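Local coordinates for protein transferrin (Manduca sexta, PDB 6WB6) that binds a single ferric ion per molecule together with carbonate and transports iron as a secreted glycoprotein, at residues Arg49-Pro58 against Pro272-Val282; Phe467-Tyr476 against Cys578-Arg586. All blocks are in the same frame, centred on the assembly; numbering follows the deposited sequence.

In the fold
The two contacts lie in series along the chain, contact 1 in the N-terminal transferrin repeat and contact 2 in the C-terminal one, on opposite sides of the chain's centre. Their centres are 50 Å apart and their nearest atoms about 26 Å, so neither touches the other. Each sits by the point where the chain crosses between two sheets of its lobe: 272-282 continues from strand 269-271 into the antiparallel sheet of contact 1, whereas 578-586 leaves the mixed sheet at 581-582 and leads to strand 587-590. Such crossings are the interdomain strands of the transferrin fold. In contact 1 the side chain of Pro272 is about 10 Å from the bound Fe(III) ion; contact 2 lies away from the iron and carbonate.

Contact 1 of 2, residues Arg49-Pro58 against Pro272-Val282; sequences RQADFVPVDP and PWQGLIGHNDV
Arg49 lies over the ring of His279, its aliphatic CG 4.0 Å from the ring centroid in a CH-pi contact. The bend at chi2 (67°) turns the chain across that face, leaving guanidinium and imidazole planes 18° apart, with the guanidinium centred over His279 CB. Arg49 NE reaches Asp281 OD2 at 2.9 Å, approaching from above the carboxylate plane; NH2 adds a weak bond to the same oxygen and a salt bridge to Asp71. With an alanine here, Asp281 and Asp71 would probably lose this charged mate, and His279 the cover of one face. Asp52 fixes the imidazole in rotation: OD1, through its anti lone pair, accepts His279 NE2 at 2.8 Å with an N-H...O angle of 163°, while OD2 pairs with Lys6.

Strand 53-56 runs antiparallel to 275-279. Val54 exchanges two backbone bonds with Ile277, Val54 N to Ile277 O measuring 2.9 Å, and Val56 exchanges two with Gly275. Phe53 and Pro55 share a face with Leu276, whose CD2 is 4.0 Å from Pro55 CB. On the other face Val54 CG1 and Val56 CG1 each press to 3.4 Å from Ile277 CG2, tighter than usual van der Waals contact. Asp57, a predicted iron ligand, takes Gln274 NE2 on OD1 at 3.0 Å, the two planes nearly parallel but NE2 displaced out of the carboxylate plane on the syn side, and salt-bridges Arg376 through OD2; the protein ligands observed on the iron are Tyr90 and Tyr204. Pro58, starting helix 58-65, packs on Pro272.

Strand 275-279 lies between 53-56 and 72-79, while backbone bonds from Phe53 to Lys6 and Cys8 join 53-56 to strand 5-10 on its other side. Leu7 touches Phe53 and Pro55, and Leu43 of helix 39-47 packs against Val56 and Ile277.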
loop_
_atom_site.group_PDB
_atom_site.type_symbol
_atom_site.label_atom_id
_atom_site.label_comp_id
_atom_site.label_asym_id
_atom_site.label_seq_id
_atom_site.Cartn_x
_atom_site.Cartn_y
_atom_site.Cartn_z
ATOM N N ARG A 49 -16.984 20.501 -12.347
ATOM C CA ARG A 49 -17.275 20.630 -13.771
ATOM C C ARG A 49 -16.058 20.890 -14.642
ATOM O O ARG A 49 -16.231 21.311 -15.789
ATOM C CB ARG A 49 -18.293 21.743 -14.051
ATOM C CG ARG A 49 -19.753 21.312 -13.986
ATOM C CD ARG A 49 -20.188 20.913 -12.575
ATOM N NE ARG A 49 -21.618 20.603 -12.520
ATOM C CZ ARG A 49 -22.248 20.072 -11.478
ATOM N NH1 ARG A 49 -21.596 19.767 -10.365
ATOM N NH2 ARG A 49 -23.539 19.837 -11.552
ATOM N N GLN A 50 -14.826 20.679 -14.156
ATOM C CA GLN A 50 -13.706 20.621 -15.096
ATOM C C GLN A 50 -13.668 19.307 -15.852
ATOM O O GLN A 50 -12.865 19.150 -16.769
ATOM C CB GLN A 50 -12.360 20.763 -14.408
ATOM C CG GLN A 50 -12.101 22.077 -13.720
ATOM C CD GLN A 50 -10.787 22.026 -12.958
ATOM O OE1 GLN A 50 -10.747 22.190 -11.739
ATOM N NE2 GLN A 50 -9.703 21.777 -13.675
ATOM N N ALA A 51 -14.457 18.343 -15.428
ATOM C CA ALA A 51 -14.679 17.124 -16.176
ATOM C C ALA A 51 -16.144 16.823 -16.012
ATOM O O ALA A 51 -16.818 17.417 -15.164
ATOM C CB ALA A 51 -13.797 15.974 -15.682
ATOM N N ASP A 52 -16.647 15.909 -16.830
ATOM C CA ASP A 52 -18.055 15.567 -16.784
ATOM C C ASP A 52 -18.307 14.181 -16.221
ATOM O O ASP A 52 -19.370 13.962 -15.643
ATOM C CB ASP A 52 -18.677 15.667 -18.184
ATOM C CG ASP A 52 -18.551 17.081 -18.766
ATOM O OD1 ASP A 52 -18.964 18.033 -18.081
ATOM O OD2 ASP A 52 -18.036 17.228 -19.883
ATOM N N PHE A 53 -17.350 13.259 -16.341
ATOM C CA PHE A 53 -17.535 11.920 -15.803
ATOM C C PHE A 53 -16.195 11.221 -15.676
ATOM O O PHE A 53 -15.176 11.635 -16.250
ATOM C CB PHE A 53 -18.475 11.088 -16.675
ATOM C CG PHE A 53 -17.886 10.718 -18.027
ATOM C CD1 PHE A 53 -17.509 11.698 -18.934
ATOM C CD2 PHE A 53 -17.740 9.371 -18.386
ATOM C CE1 PHE A 53 -16.981 11.352 -20.196
ATOM C CE2 PHE A 53 -17.228 8.999 -19.622
ATOM C CZ PHE A 53 -16.837 9.966 -20.535
ATOM N N VAL A 54 -16.230 10.119 -14.937
ATOM C CA VAL A 54 -15.043 9.345 -14.621
ATOM C C VAL A 54 -15.474 7.941 -14.207
ATOM O O VAL A 54 -16.535 7.773 -13.592
ATOM C CB VAL A 54 -14.229 10.041 -13.519
ATOM C CG1 VAL A 54 -15.037 10.065 -12.207
ATOM C CG2 VAL A 54 -12.884 9.376 -13.356
ATOM N N PRO A 55 -14.707 6.913 -14.547
ATOM C CA PRO A 55 -15.003 5.568 -14.045
ATOM C C PRO A 55 -14.721 5.450 -12.550
ATOM O O PRO A 55 -13.763 6.020 -12.030
ATOM C CB PRO A 55 -14.058 4.680 -14.866
ATOM C CG PRO A 55 -12.923 5.605 -15.214
ATOM C CD PRO A 55 -13.581 6.902 -15.499
ATOM N N VAL A 56 -15.554 4.681 -11.864
ATOM C CA VAL A 56 -15.492 4.562 -10.414
ATOM C C VAL A 56 -15.734 3.111 -10.015
ATOM O O VAL A 56 -16.608 2.442 -10.574
ATOM C CB VAL A 56 -16.536 5.471 -9.729
ATOM C CG1 VAL A 56 -16.093 6.950 -9.702
ATOM C CG2 VAL A 56 -17.866 5.316 -10.416
ATOM N N ASP A 57 -14.968 2.632 -9.036
ATOM C CA ASP A 57 -15.407 1.500 -8.247
ATOM C C ASP A 57 -16.428 1.986 -7.217
ATOM O O ASP A 57 -16.515 3.184 -6.945
ATOM C CB ASP A 57 -14.224 0.834 -7.543
ATOM C CG ASP A 57 -13.137 0.353 -8.506
ATOM O OD1 ASP A 57 -13.436 -0.103 -9.639
ATOM O OD2 ASP A 57 -11.965 0.412 -8.105
ATOM N N PRO A 58 -17.199 1.069 -6.619
ATOM C CA PRO A 58 -18.115 1.462 -5.529
ATOM C C PRO A 58 -17.423 2.222 -4.396
ATOM O O PRO A 58 -17.972 3.180 -3.839
ATOM C CB PRO A 58 -18.666 0.101 -5.064
ATOM C CG PRO A 58 -18.460 -0.830 -6.241
ATOM C CD PRO A 58 -17.150 -0.397 -6.792
ATOM N N PRO A 272 -21.613 -4.006 -5.407
ATOM C CA PRO A 272 -22.189 -3.355 -6.578
ATOM C C PRO A 272 -21.204 -3.370 -7.729
ATOM O O PRO A 272 -19.992 -3.478 -7.534
ATOM C CB PRO A 272 -22.453 -1.920 -6.103
ATOM C CG PRO A 272 -22.200 -1.924 -4.613
ATOM C CD PRO A 272 -21.204 -3.004 -4.398
ATOM N N TRP A 273 -21.756 -3.295 -8.936
ATOM C CA TRP A 273 -20.945 -3.130 -10.133
ATOM C C TRP A 273 -20.185 -1.822 -10.095
ATOM O O TRP A 273 -20.655 -0.820 -9.557
ATOM C CB TRP A 273 -21.815 -3.093 -11.374
ATOM C CG TRP A 273 -22.551 -4.341 -11.723
ATOM C CD1 TRP A 273 -23.890 -4.512 -11.704
ATOM C CD2 TRP A 273 -21.987 -5.568 -12.194
ATOM N NE1 TRP A 273 -24.212 -5.774 -12.128
ATOM C CE2 TRP A 273 -23.058 -6.447 -12.438
ATOM C CE3 TRP A 273 -20.682 -6.013 -12.422
ATOM C CZ2 TRP A 273 -22.869 -7.751 -12.906
ATOM C CZ3 TRP A 273 -20.490 -7.321 -12.887
ATOM C CH2 TRP A 273 -21.583 -8.172 -13.124
ATOM N N GLN A 274 -19.038 -1.817 -10.756
ATOM C CA GLN A 274 -18.383 -0.572 -11.084
ATOM C C GLN A 274 -19.142 0.114 -12.209
ATOM O O GLN A 274 -20.039 -0.467 -12.840
ATOM C CB GLN A 274 -16.952 -0.799 -11.545
ATOM C CG GLN A 274 -16.160 -1.783 -10.762
ATOM C CD GLN A 274 -15.225 -2.516 -11.667
ATOM O OE1 GLN A 274 -15.654 -3.113 -12.644
ATOM N NE2 GLN A 274 -13.935 -2.437 -11.377
ATOM N N GLY A 275 -18.754 1.356 -12.486
ATOM C CA GLY A 275 -19.342 2.070 -13.605
ATOM C C GLY A 275 -18.794 3.471 -13.776
ATOM O O GLY A 275 -17.618 3.720 -13.508
ATOM N N LEU A 276 -19.635 4.388 -14.239
ATOM C CA LEU A 276 -19.240 5.767 -14.489
ATOM C C LEU A 276 -20.066 6.682 -13.604
ATOM O O LEU A 276 -21.269 6.467 -13.427
ATOM C CB LEU A 276 -19.446 6.181 -15.947
ATOM C CG LEU A 276 -18.843 5.292 -17.027
ATOM C CD1 LEU A 276 -19.452 5.664 -18.390
ATOM C CD2 LEU A 276 -17.326 5.453 -16.994
ATOM N N ILE A 277 -19.410 7.692 -13.064
ATOM C CA ILE A 277 -20.043 8.711 -12.246
ATOM C C ILE A 277 -19.856 10.047 -12.961
ATOM O O ILE A 277 -18.826 10.278 -13.600
ATOM C CB ILE A 277 -19.428 8.704 -10.825
ATOM C CG1 ILE A 277 -20.410 9.253 -9.774
ATOM C CG2 ILE A 277 -18.110 9.447 -10.829
ATOM C CD1 ILE A 277 -19.830 9.326 -8.338
ATOM N N GLY A 278 -20.863 10.910 -12.890
ATOM C CA GLY A 278 -20.734 12.247 -13.433
ATOM C C GLY A 278 -21.541 13.243 -12.630
ATOM O O GLY A 278 -22.341 12.879 -11.764
ATOM N N HIS A 279 -21.312 14.524 -12.913
ATOM C CA HIS A 279 -22.094 15.532 -12.233
ATOM C C HIS A 279 -23.511 15.547 -12.779
ATOM O O HIS A 279 -23.808 15.014 -13.850
ATOM C CB HIS A 279 -21.460 16.906 -12.357
ATOM C CG HIS A 279 -21.223 17.346 -13.764
ATOM N ND1 HIS A 279 -22.235 17.769 -14.593
ATOM C CD2 HIS A 279 -20.082 17.438 -14.481
ATOM C CE1 HIS A 279 -21.727 18.092 -15.770
ATOM N NE2 HIS A 279 -20.422 17.901 -15.729
ATOM N N ASN A 280 -24.399 16.158 -12.007
ATOM C CA ASN A 280 -25.822 16.071 -12.296
ATOM C C ASN A 280 -26.161 16.715 -13.637
ATOM O O ASN A 280 -27.136 16.315 -14.284
ATOM C CB ASN A 280 -26.605 16.720 -11.154
ATOM C CG ASN A 280 -28.080 16.520 -11.274
ATOM O OD1 ASN A 280 -28.569 15.390 -11.239
ATOM N ND2 ASN A 280 -28.818 17.622 -11.392
ATOM N N ASP A 281 -25.365 17.689 -14.087
ATOM C CA ASP A 281 -25.647 18.301 -15.385
ATOM C C ASP A 281 -25.358 17.366 -16.556
ATOM O O ASP A 281 -25.558 17.768 -17.705
ATOM C CB ASP A 281 -24.833 19.572 -15.589
ATOM C CG ASP A 281 -24.929 20.551 -14.425
ATOM O OD1 ASP A 281 -25.976 20.614 -13.753
ATOM O OD2 ASP A 281 -23.932 21.275 -14.195
ATOM N N VAL A 282 -24.841 16.160 -16.307
ATOM C CA VAL A 282 -24.695 15.186 -17.385
ATOM C C VAL A 282 -26.048 14.613 -17.761
ATOM O O VAL A 282 -26.249 14.174 -18.897
ATOM C CB VAL A 282 -23.717 14.063 -16.993
ATOM C CG1 VAL A 282 -23.801 12.918 -17.965
ATOM C CG2 VAL A 282 -22.290 14.587 -16.957
#

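Contact 2 of 2, residues Phe467-Tyr476 against Cys578-Arg586; sequences FSGLHAPLFY and CNVAMAPSR
Phe467 places CG opposite its backbone N (chi1 178°), which extends the ring from the helix onto the chain at 581-584, and Tyr476, with chi1 of -176°, likewise carries its ring out beside Val580. The Phe467 ring is met by Pro584 over one face: CD stands 3.5 Å from the ring centroid and 13° off its normal, a CH-pi contact close to the ring centre. At the ring edge, CZ meets the Ala581 methyl CB at 3.9 Å. Ala583 also packs on this ring, its CB 4.0 Å from Phe467 CD1.

A classic beta bulge shapes the opposing strand, Val580 and Ala581 both facing Ala438 of strand 437-443 in the mixed sheet of the C-terminal transferrin repeat. Consistent with that irregularity, these consecutive residues both direct their CB atoms at helix 467-479, where strict alternation would send one to the other side of the sheet. Ala472 receives the pair: its CB lies 4.1 Å from Ala581 CB and equally far from Val580 CG1. The same Val580 CG1 fits into the helix surface, 3.6 Å from Tyr476 CB and 3.6 Å from Ala472 O, a carbonyl that accepts the Tyr476 backbone N-H.

No hydrogen bond joins the two segments. Within the helix a pi-type turn spans 467-471, evidenced by the 2.9 Å bond from Ala472 N to Phe467 O, and Pro473 follows with no N-H to give. The phenol of Tyr476 is bound elsewhere, its OH to Leu562 O, while Cys578 ties the start of 578-586 to Cys561 by a disulfide.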
loop_
_atom_site.group_PDB
_atom_site.type_symbol
_atom_site.label_atom_id
_atom_site.label_comp_id
_atom_site.label_asym_id
_atom_site.label_seq_id
_atom_site.Cartn_x
_atom_site.Cartn_y
_atom_site.Cartn_z
ATOM N N PHE A 467 25.017 11.573 4.843
ATOM C CA PHE A 467 25.275 10.375 5.627
ATOM C C PHE A 467 26.410 9.560 5.016
ATOM O O PHE A 467 27.401 9.250 5.687
ATOM C CB PHE A 467 23.995 9.546 5.733
ATOM C CG PHE A 467 24.174 8.282 6.489
ATOM C CD1 PHE A 467 24.539 7.122 5.836
ATOM C CD2 PHE A 467 23.996 8.255 7.859
ATOM C CE1 PHE A 467 24.718 5.962 6.521
ATOM C CE2 PHE A 467 24.182 7.109 8.560
ATOM C CZ PHE A 467 24.537 5.942 7.897
ATOM N N SER A 468 26.291 9.212 3.737
ATOM C CA SER A 468 27.266 8.306 3.124
ATOM C C SER A 468 28.645 8.949 3.003
ATOM O O SER A 468 29.665 8.243 2.985
ATOM C CB SER A 468 26.784 7.870 1.735
ATOM O OG SER A 468 25.373 7.680 1.698
ATOM N N GLY A 469 28.695 10.268 2.940
ATOM C CA GLY A 469 29.942 10.950 2.695
ATOM C C GLY A 469 30.728 11.139 3.968
ATOM O O GLY A 469 31.950 11.002 3.987
ATOM N N LEU A 470 30.023 11.434 5.055
ATOM C CA LEU A 470 30.671 11.817 6.306
ATOM C C LEU A 470 30.347 10.819 7.406
ATOM O O LEU A 470 31.246 10.122 7.877
ATOM C CB LEU A 470 30.244 13.234 6.694
ATOM C CG LEU A 470 30.899 13.856 7.932
ATOM C CD1 LEU A 470 30.166 13.436 9.188
ATOM C CD2 LEU A 470 32.380 13.504 8.011
ATOM N N HIS A 471 29.081 10.717 7.814
ATOM C CA HIS A 471 28.701 9.880 8.943
ATOM C C HIS A 471 29.250 8.469 8.800
ATOM O O HIS A 471 29.996 7.988 9.658
ATOM C CB HIS A 471 27.178 9.840 9.070
ATOM C CG HIS A 471 26.573 11.112 9.562
ATOM N ND1 HIS A 471 25.755 11.163 10.670
ATOM C CD2 HIS A 471 26.652 12.379 9.092
ATOM C CE1 HIS A 471 25.358 12.407 10.864
ATOM N NE2 HIS A 471 25.887 13.164 9.920
ATOM N N ALA A 472 28.883 7.785 7.712
ATOM C CA ALA A 472 29.150 6.353 7.644
ATOM C C ALA A 472 30.637 6.041 7.659
ATOM O O ALA A 472 31.044 5.149 8.425
ATOM C CB ALA A 472 28.444 5.761 6.418
ATOM N N PRO A 473 31.489 6.693 6.854
ATOM C CA PRO A 473 32.940 6.434 6.973
ATOM C C PRO A 473 33.519 6.843 8.320
ATOM O O PRO A 473 34.405 6.158 8.850
ATOM C CB PRO A 473 33.540 7.265 5.831
ATOM C CG PRO A 473 32.367 7.627 4.928
ATOM C CD PRO A 473 31.186 7.681 5.800
ATOM N N LEU A 474 33.049 7.949 8.898
ATOM C CA LEU A 474 33.560 8.349 10.203
ATOM C C LEU A 474 33.160 7.338 11.267
ATOM O O LEU A 474 33.987 6.923 12.087
ATOM C CB LEU A 474 33.047 9.733 10.588
ATOM C CG LEU A 474 34.032 10.890 10.655
ATOM C CD1 LEU A 474 33.326 12.120 11.266
ATOM C CD2 LEU A 474 35.264 10.530 11.461
ATOM N N PHE A 475 31.883 6.939 11.279
ATOM C CA PHE A 475 31.474 5.921 12.234
ATOM C C PHE A 475 32.184 4.618 11.971
ATOM O O PHE A 475 32.551 3.898 12.913
ATOM C CB PHE A 475 29.980 5.642 12.197
ATOM C CG PHE A 475 29.612 4.407 12.985
ATOM C CD1 PHE A 475 29.378 4.494 14.348
ATOM C CD2 PHE A 475 29.557 3.163 12.386
ATOM C CE1 PHE A 475 29.080 3.376 15.091
ATOM C CE2 PHE A 475 29.262 2.029 13.128
ATOM C CZ PHE A 475 29.017 2.139 14.488
ATOM N N TYR A 476 32.326 4.252 10.700
ATOM C CA TYR A 476 32.918 2.954 10.413
ATOM C C TYR A 476 34.332 2.887 10.952
ATOM O O TYR A 476 34.719 1.896 11.573
ATOM C CB TYR A 476 32.902 2.655 8.921
ATOM C CG TYR A 476 33.425 1.269 8.616
ATOM C CD1 TYR A 476 34.788 1.033 8.483
ATOM C CD2 TYR A 476 32.562 0.193 8.472
ATOM C CE1 TYR A 476 35.264 -0.219 8.221
ATOM C CE2 TYR A 476 33.038 -1.069 8.200
ATOM C CZ TYR A 476 34.385 -1.271 8.081
ATOM O OH TYR A 476 34.838 -2.539 7.793
ATOM N N CYS A 578 27.032 -5.158 0.414
ATOM C CA CYS A 578 28.431 -4.778 0.190
ATOM C C CYS A 578 28.465 -3.263 0.357
ATOM O O CYS A 578 28.239 -2.527 -0.610
ATOM C CB CYS A 578 28.932 -5.189 -1.192
ATOM S SG CYS A 578 30.690 -4.806 -1.449
ATOM N N ASN A 579 28.732 -2.810 1.577
ATOM C CA ASN A 579 28.432 -1.434 1.927
ATOM C C ASN A 579 29.215 -1.055 3.173
ATOM O O ASN A 579 29.937 -1.868 3.751
ATOM C CB ASN A 579 26.939 -1.251 2.175
ATOM C CG ASN A 579 26.410 -2.190 3.265
ATOM O OD1 ASN A 579 26.737 -2.038 4.449
ATOM N ND2 ASN A 579 25.587 -3.163 2.864
ATOM N N VAL A 580 29.038 0.191 3.590
ATOM C CA VAL A 580 29.530 0.672 4.861
ATOM C C VAL A 580 28.430 0.676 5.904
ATOM O O VAL A 580 28.591 0.118 6.985
ATOM C CB VAL A 580 30.143 2.079 4.710
ATOM C CG1 VAL A 580 30.866 2.449 5.993
ATOM C CG2 VAL A 580 31.072 2.129 3.517
ATOM N N ALA A 581 27.308 1.320 5.593
ATOM C CA ALA A 581 26.160 1.333 6.480
ATOM C C ALA A 581 24.910 1.492 5.643
ATOM O O ALA A 581 24.934 2.110 4.573
ATOM C CB ALA A 581 26.235 2.481 7.512
ATOM N N MET A 582 23.815 0.962 6.158
ATOM C CA MET A 582 22.518 1.321 5.628
ATOM C C MET A 582 22.244 2.789 5.924
ATOM O O MET A 582 22.626 3.306 6.978
ATOM C CB MET A 582 21.438 0.444 6.246
ATOM C CG MET A 582 20.100 0.606 5.559
ATOM S SD MET A 582 18.857 -0.476 6.248
ATOM C CE MET A 582 18.365 0.540 7.611
ATOM N N ALA A 583 21.601 3.451 4.998
ATOM C CA ALA A 583 21.364 4.876 5.091
ATOM C C ALA A 583 19.983 5.138 5.657
ATOM O O ALA A 583 19.015 4.500 5.228
ATOM C CB ALA A 583 21.497 5.526 3.718
ATOM N N PRO A 584 19.825 6.041 6.620
ATOM C CA PRO A 584 18.469 6.368 7.072
ATOM C C PRO A 584 17.698 7.003 5.932
ATOM O O PRO A 584 18.151 7.971 5.326
ATOM C CB PRO A 584 18.701 7.337 8.239
ATOM C CG PRO A 584 20.048 7.896 7.994
ATOM C CD PRO A 584 20.847 6.831 7.320
ATOM N N SER A 585 16.558 6.406 5.604
ATOM C CA SER A 585 15.627 6.954 4.630
ATOM C C SER A 585 14.543 7.688 5.390
ATOM O O SER A 585 14.384 7.492 6.594
ATOM C CB SER A 585 14.981 5.858 3.775
ATOM O OG SER A 585 13.933 5.216 4.478
ATOM N N ARG A 586 13.791 8.533 4.688
ATOM C CA ARG A 586 12.678 9.191 5.348
ATOM C C ARG A 586 11.956 8.171 6.217
ATOM O O ARG A 586 11.578 7.097 5.744
ATOM C CB ARG A 586 11.707 9.791 4.342
ATOM C CG ARG A 586 10.442 10.279 4.966
ATOM C CD ARG A 586 9.654 11.178 4.015
ATOM N NE ARG A 586 10.373 12.410 3.731
ATOM C CZ ARG A 586 9.974 13.336 2.857
ATOM N NH1 ARG A 586 8.844 13.199 2.171
ATOM N NH2 ARG A 586 10.707 14.411 2.671
#